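Local coordinates for protein bromoperoxidase A1 (Streptomyces aureofaciens, PDB 1A8Q) that probably chlorinates in 7-chlorotetracycline biosynthesis and can also brominate, as a cofactor-free haloperoxidase of the alpha/beta hydrolase superfamily, at residues A[138-141]-A[142-145]; A[206-209]-A[210-213]. One frame throughout, in Å; residues are numbered along the deposited sequence.

Contact 1. Residues A[138-141]-A[142-145]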
ATOM      1  N   GLU A 138      -1.113  20.015  -9.201  1.00 17.58           N
ATOM      2  CA  GLU A 138       0.029  20.040 -10.102  1.00 19.56           C
ATOM      3  C   GLU A 138       0.952  18.831  -9.876  1.00 18.95           C
ATOM      4  O   GLU A 138       1.632  18.388 -10.823  1.00 18.65           O
ATOM      5  CB  GLU A 138       0.922  21.257  -9.920  1.00 24.47           C
ATOM      6  CG  GLU A 138       0.429  22.670  -9.911  1.00 32.17           C
ATOM      7  CD  GLU A 138       1.310  23.558  -9.036  1.00 35.59           C
ATOM      8  OE1 GLU A 138       1.680  23.150  -7.907  1.00 38.23           O
ATOM      9  OE2 GLU A 138       1.644  24.687  -9.465  1.00 39.03           O
ATOM     10  N   VAL A 139       1.053  18.347  -8.649  1.00 15.46           N
ATOM     11  CA  VAL A 139       1.905  17.173  -8.382  1.00 14.19           C
ATOM     12  C   VAL A 139       1.352  15.951  -9.106  1.00 13.91           C
ATOM     13  O   VAL A 139       2.121  15.184  -9.729  1.00 14.79           O
ATOM     14  CB  VAL A 139       2.014  16.958  -6.863  1.00 14.60           C
ATOM     15  CG1 VAL A 139       2.653  15.601  -6.545  1.00 13.08           C
ATOM     16  CG2 VAL A 139       2.864  18.097  -6.278  1.00 15.92           C
ATOM     17  N   PHE A 140       0.053  15.733  -9.025  1.00 11.01           N
ATOM     18  CA  PHE A 140      -0.549  14.557  -9.682  1.00 11.70           C
ATOM     19  C   PHE A 140      -0.427  14.703 -11.184  1.00 12.95           C
ATOM     20  O   PHE A 140      -0.139  13.740 -11.919  1.00 12.98           O
ATOM     21  CB  PHE A 140      -2.014  14.419  -9.262  1.00 12.14           C
ATOM     22  CG  PHE A 140      -2.072  14.206  -7.763  1.00 10.65           C
ATOM     23  CD1 PHE A 140      -1.430  13.148  -7.161  1.00 12.24           C
ATOM     24  CD2 PHE A 140      -2.803  15.051  -6.967  1.00 12.33           C
ATOM     25  CE1 PHE A 140      -1.481  12.936  -5.800  1.00 11.22           C
ATOM     26  CE2 PHE A 140      -2.871  14.845  -5.594  1.00 11.66           C
ATOM     27  CZ  PHE A 140      -2.233  13.783  -5.000  1.00 12.00           C
ATOM     28  N   ASP A 141      -0.616  15.945 -11.668  1.00 13.84           N
ATOM     29  CA  ASP A 141      -0.420  16.139 -13.125  1.00 15.76           C
ATOM     30  C   ASP A 141       0.985  15.716 -13.521  1.00 15.09           C
ATOM     31  O   ASP A 141       1.161  15.111 -14.607  1.00 17.15           O
ATOM     32  CB  ASP A 141      -0.624  17.605 -13.500  1.00 17.50           C
ATOM     33  CG  ASP A 141      -2.052  18.086 -13.378  1.00 22.21           C
ATOM     34  OD1 ASP A 141      -2.985  17.270 -13.369  1.00 22.11           O
ATOM     35  OD2 ASP A 141      -2.233  19.326 -13.275  1.00 25.86           O
ATOM     36  N   ALA A 142       2.000  16.125 -12.769  1.00 14.24           N
ATOM     37  CA  ALA A 142       3.392  15.836 -13.041  1.00 15.06           C
ATOM     38  C   ALA A 142       3.660  14.330 -12.983  1.00 14.97           C
ATOM     39  O   ALA A 142       4.430  13.825 -13.823  1.00 14.63           O
ATOM     40  CB  ALA A 142       4.376  16.524 -12.096  1.00 15.20           C
ATOM     41  N   LEU A 143       3.062  13.618 -12.022  1.00 12.37           N
ATOM     42  CA  LEU A 143       3.273  12.151 -12.031  1.00 12.12           C
ATOM     43  C   LEU A 143       2.740  11.525 -13.304  1.00 13.02           C
ATOM     44  O   LEU A 143       3.394  10.641 -13.887  1.00 12.53           O
ATOM     45  CB  LEU A 143       2.584  11.490 -10.838  1.00 12.65           C
ATOM     46  CG  LEU A 143       3.122  12.013  -9.498  1.00 14.54           C
ATOM     47  CD1 LEU A 143       2.275  11.371  -8.382  1.00 15.84           C
ATOM     48  CD2 LEU A 143       4.581  11.600  -9.271  1.00 15.54           C
ATOM     49  N   LYS A 144       1.534  11.926 -13.736  1.00 11.80           N
ATOM     50  CA  LYS A 144       0.957  11.311 -14.916  1.00 12.31           C
ATOM     51  C   LYS A 144       1.764  11.689 -16.160  1.00 13.46           C
ATOM     52  O   LYS A 144       1.981  10.805 -17.017  1.00 12.61           O
ATOM     53  CB  LYS A 144      -0.504  11.734 -15.136  1.00 12.70           C
ATOM     54  CG  LYS A 144      -1.427  11.165 -14.062  1.00 13.92           C
ATOM     55  CD  LYS A 144      -2.856  11.651 -14.321  1.00 18.24           C
ATOM     56  CE  LYS A 144      -3.025  13.037 -13.700  1.00 20.82           C
ATOM     57  NZ  LYS A 144      -4.464  13.431 -13.863  1.00 23.11           N
ATOM     58  N   ASN A 145       2.210  12.944 -16.229  1.00 14.87           N
ATOM     59  CA  ASN A 145       3.017  13.349 -17.393  1.00 16.58           C
ATOM     60  C   ASN A 145       4.363  12.626 -17.410  1.00 15.16           C
ATOM     61  O   ASN A 145       4.865  12.351 -18.503  1.00 15.32           O
ATOM     62  CB  ASN A 145       3.278  14.859 -17.405  1.00 21.85           C
ATOM     63  CG  ASN A 145       3.870  15.313 -18.729  1.00 27.71           C
ATOM     64  OD1 ASN A 145       4.452  16.388 -18.872  1.00 32.92           O
ATOM     65  ND2 ASN A 145       3.770  14.503 -19.780  1.00 30.54           N
TER
HETATM   66  O   HOH W   1      -4.329  15.462 -12.034  1.00 37.17           O
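The aromatic ring of F140 meets L143 obliquely, CD1 of the ring lying 4.3 Å from CD1 of L143, three residues further along helix 137-162. The buried F140 side chain also touches V196 and F199 of helix 189-201 and M125, I126 and V135 from loops, and its ring meets that of Y201, planes at about 55°. L143 also lies over the helix's own backbone, its CG 3.3 Å from V139 O.

The polar pair D141 and K144 is likewise three residues apart. Both side chains start beside their own backbone N, and K144 then bends at chi3 (-84°), which lays CE over the carbonyl of F140, 3.5 Å from its O. The charged ends stop short of a salt bridge, OD1 of D141 and NZ of K144 being 4.1 Å apart. One water bridges them, donating to D141 OD1 at 2.6 Å and accepting from K144 NZ. Beneath them run the i to i+4 bonds of the helix, such as K144 N to F140 O at 3.1 Å.

F140 and K144, one turn apart, both pack on helix 189-201, within the helical region probably corresponding to the cap of alpha/beta hydrolases. K144 NZ forms its salt bridge with D197 there. The lysine therefore ties two helices together, while the water-linked D141 probably adds a weaker electrostatic pull on the same ammonium group.

Contact 2. Residues A[206-209]-A[210-213]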
ATOM      1  N   GLU A 206     -15.461   8.274   4.754  1.00 14.34           N
ATOM      2  CA  GLU A 206     -16.612   7.476   5.184  1.00 15.35           C
ATOM      3  C   GLU A 206     -16.354   5.990   5.339  1.00 15.38           C
ATOM      4  O   GLU A 206     -16.972   5.323   6.183  1.00 16.25           O
ATOM      5  CB  GLU A 206     -17.824   7.769   4.306  1.00 17.89           C
ATOM      6  CG  GLU A 206     -18.224   9.249   4.395  1.00 19.53           C
ATOM      7  CD  GLU A 206     -18.593   9.684   5.808  1.00 20.81           C
ATOM      8  OE1 GLU A 206     -19.465   9.013   6.408  1.00 22.32           O
ATOM      9  OE2 GLU A 206     -18.008  10.642   6.351  1.00 21.87           O
ATOM     10  N   ASP A 207     -15.391   5.453   4.569  1.00 12.45           N
ATOM     11  CA  ASP A 207     -14.999   4.069   4.779  1.00 12.71           C
ATOM     12  C   ASP A 207     -14.261   3.883   6.113  1.00 11.42           C
ATOM     13  O   ASP A 207     -14.467   2.853   6.775  1.00 12.81           O
ATOM     14  CB  ASP A 207     -14.036   3.617   3.655  1.00 14.16           C
ATOM     15  CG  ASP A 207     -14.701   3.478   2.300  1.00 18.13           C
ATOM     16  OD1 ASP A 207     -15.880   3.070   2.189  1.00 19.27           O
ATOM     17  OD2 ASP A 207     -14.009   3.775   1.313  1.00 18.35           O
ATOM     18  N   LEU A 208     -13.430   4.823   6.478  1.00  9.80           N
ATOM     19  CA  LEU A 208     -12.639   4.765   7.712  1.00 10.74           C
ATOM     20  C   LEU A 208     -13.559   4.730   8.950  1.00 11.98           C
ATOM     21  O   LEU A 208     -13.219   4.075   9.919  1.00 12.83           O
ATOM     22  CB  LEU A 208     -11.669   5.913   7.892  1.00 11.22           C
ATOM     23  CG  LEU A 208     -10.561   6.111   6.821  1.00 11.66           C
ATOM     24  CD1 LEU A 208      -9.729   7.333   7.118  1.00 12.40           C
ATOM     25  CD2 LEU A 208      -9.693   4.847   6.784  1.00 12.32           C
ATOM     26  N   LYS A 209     -14.686   5.430   8.865  1.00 14.01           N
ATOM     27  CA  LYS A 209     -15.612   5.430  10.015  1.00 15.11           C
ATOM     28  C   LYS A 209     -16.282   4.078  10.214  1.00 17.58           C
ATOM     29  O   LYS A 209     -16.892   3.791  11.272  1.00 19.51           O
ATOM     30  CB  LYS A 209     -16.647   6.539   9.780  1.00 15.30           C
ATOM     31  CG  LYS A 209     -16.154   7.976   9.843  1.00 16.84           C
ATOM     32  CD  LYS A 209     -17.305   8.906   9.422  1.00 20.00           C
ATOM     33  CE  LYS A 209     -16.928  10.370   9.479  1.00 22.22           C
ATOM     34  NZ  LYS A 209     -18.128  11.212   9.072  1.00 23.81           N
ATOM     35  N   LYS A 210     -16.256   3.164   9.250  1.00 16.43           N
ATOM     36  CA  LYS A 210     -16.809   1.838   9.350  1.00 17.11           C
ATOM     37  C   LYS A 210     -15.834   0.824   9.944  1.00 17.01           C
ATOM     38  O   LYS A 210     -16.254  -0.321  10.140  1.00 18.95           O
ATOM     39  CB  LYS A 210     -17.298   1.343   7.988  1.00 21.48           C
ATOM     40  CG  LYS A 210     -18.382   2.293   7.459  1.00 24.70           C
ATOM     41  CD  LYS A 210     -19.027   1.737   6.202  1.00 28.85           C
ATOM     42  CE  LYS A 210     -20.490   2.213   6.149  1.00 31.39           C
ATOM     43  NZ  LYS A 210     -21.312   1.369   7.082  1.00 33.67           N
ATOM     44  N   PHE A 211     -14.615   1.223  10.236  1.00 14.53           N
ATOM     45  CA  PHE A 211     -13.650   0.287  10.837  1.00 14.54           C
ATOM     46  C   PHE A 211     -14.134  -0.037  12.257  1.00 16.10           C
ATOM     47  O   PHE A 211     -14.606   0.893  12.936  1.00 17.13           O
ATOM     48  CB  PHE A 211     -12.273   0.913  10.890  1.00 12.86           C
ATOM     49  CG  PHE A 211     -11.423   0.801   9.629  1.00 13.35           C
ATOM     50  CD1 PHE A 211     -11.916   1.226   8.425  1.00 12.95           C
ATOM     51  CD2 PHE A 211     -10.122   0.336   9.732  1.00 14.18           C
ATOM     52  CE1 PHE A 211     -11.134   1.147   7.266  1.00 13.86           C
ATOM     53  CE2 PHE A 211      -9.328   0.252   8.584  1.00 13.59           C
ATOM     54  CZ  PHE A 211      -9.842   0.660   7.367  1.00 14.31           C
ATOM     55  N   ASP A 212     -14.057  -1.281  12.644  1.00 15.33           N
ATOM     56  CA  ASP A 212     -14.445  -1.668  14.005  1.00 17.09           C
ATOM     57  C   ASP A 212     -13.472  -2.733  14.508  1.00 17.25           C
ATOM     58  O   ASP A 212     -13.864  -3.714  15.158  1.00 17.57           O
ATOM     59  CB  ASP A 212     -15.891  -2.158  13.985  1.00 17.24           C
ATOM     60  CG  ASP A 212     -16.192  -3.361  13.140  1.00 20.29           C
ATOM     61  OD1 ASP A 212     -15.325  -3.830  12.358  1.00 19.66           O
ATOM     62  OD2 ASP A 212     -17.305  -3.928  13.232  1.00 22.03           O
ATOM     63  N   ILE A 213     -12.269  -2.731  13.924  1.00 15.44           N
ATOM     64  CA  ILE A 213     -11.213  -3.679  14.305  1.00 14.64           C
ATOM     65  C   ILE A 213      -9.994  -2.887  14.711  1.00 12.39           C
ATOM     66  O   ILE A 213      -9.843  -1.744  14.281  1.00 12.73           O
ATOM     67  CB  ILE A 213     -10.829  -4.581  13.105  1.00 17.11           C
ATOM     68  CG1 ILE A 213     -10.450  -3.730  11.883  1.00 18.29           C
ATOM     69  CG2 ILE A 213     -11.980  -5.539  12.783  1.00 17.28           C
ATOM     70  CD1 ILE A 213     -10.011  -4.595  10.699  1.00 20.71           C
TER
HETATM   71  O   HOH W   2     -17.116   1.830  13.205  1.00 35.61           O
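D207 O, in helix 205-208, takes the backbone N-H of K210 at 3.1 Å and also lies against the ring of F211. The N-H reaches it from above the carbonyl plane, 60° out, with a C=O...N angle of only 116°, a geometry far from that of an alpha-helical bond. CD1 of F211 comes to 3.4 Å from the same oxygen, which sits at the edge of the ring near its plane, and the CB of K210 is equally close.

The next bond repeats the pattern: F211 N donates to L208 O at 3.2 Å and closes a type I beta turn from L208 to F211. Here too the donor stands above the carbonyl plane. Both buried, the side chains of L208 and F211 run side by side in the same direction, CD2 of the leucine 4.0 Å from CE1 of the ring. L208 is packed further by S235 and I238 of helix 232-238, F211 by L100 and V104 of helix 96-107, and I239 touches both.

E206 and K209 are exposed. K209, extended beyond CG, carries its NZ back along the helix to E206, where it makes a 2.8 Å salt bridge using the syn lone pair of OE2. D207 instead forms a salt bridge with R102 of helix 96-107. A water donates to both K209 O and F211 O, bridging a carbonyl within the turn to that of its last residue.

Two steeply out-of-plane i to i+3 bonds thus lead the chain toward strand 215-220, so the turn probably depends also on the apolar packing of L208 and F211, while the exposed K209-E206 pair probably contributes modestly.

Overall arrangement
The two contacts come in series along the chain, both within the alpha/beta hydrolase fold, with centres about 30 Å apart and nearest atoms about 16 Å apart. Contact 1 lies near the start of helix 137-162, which is inserted between strands 112-118 and 215-220 and packs against helix 189-201; the side chain of L143 is about 9 Å from that of the catalytic S94. Contact 2 follows the inserted helices and brings the chain from helix 205-208 toward strand 215-220 of the central sheet, away from the catalytic residues. Contact 1 thus belongs to what is probably the cap over the active site, contact 2 to the chain's return to the core.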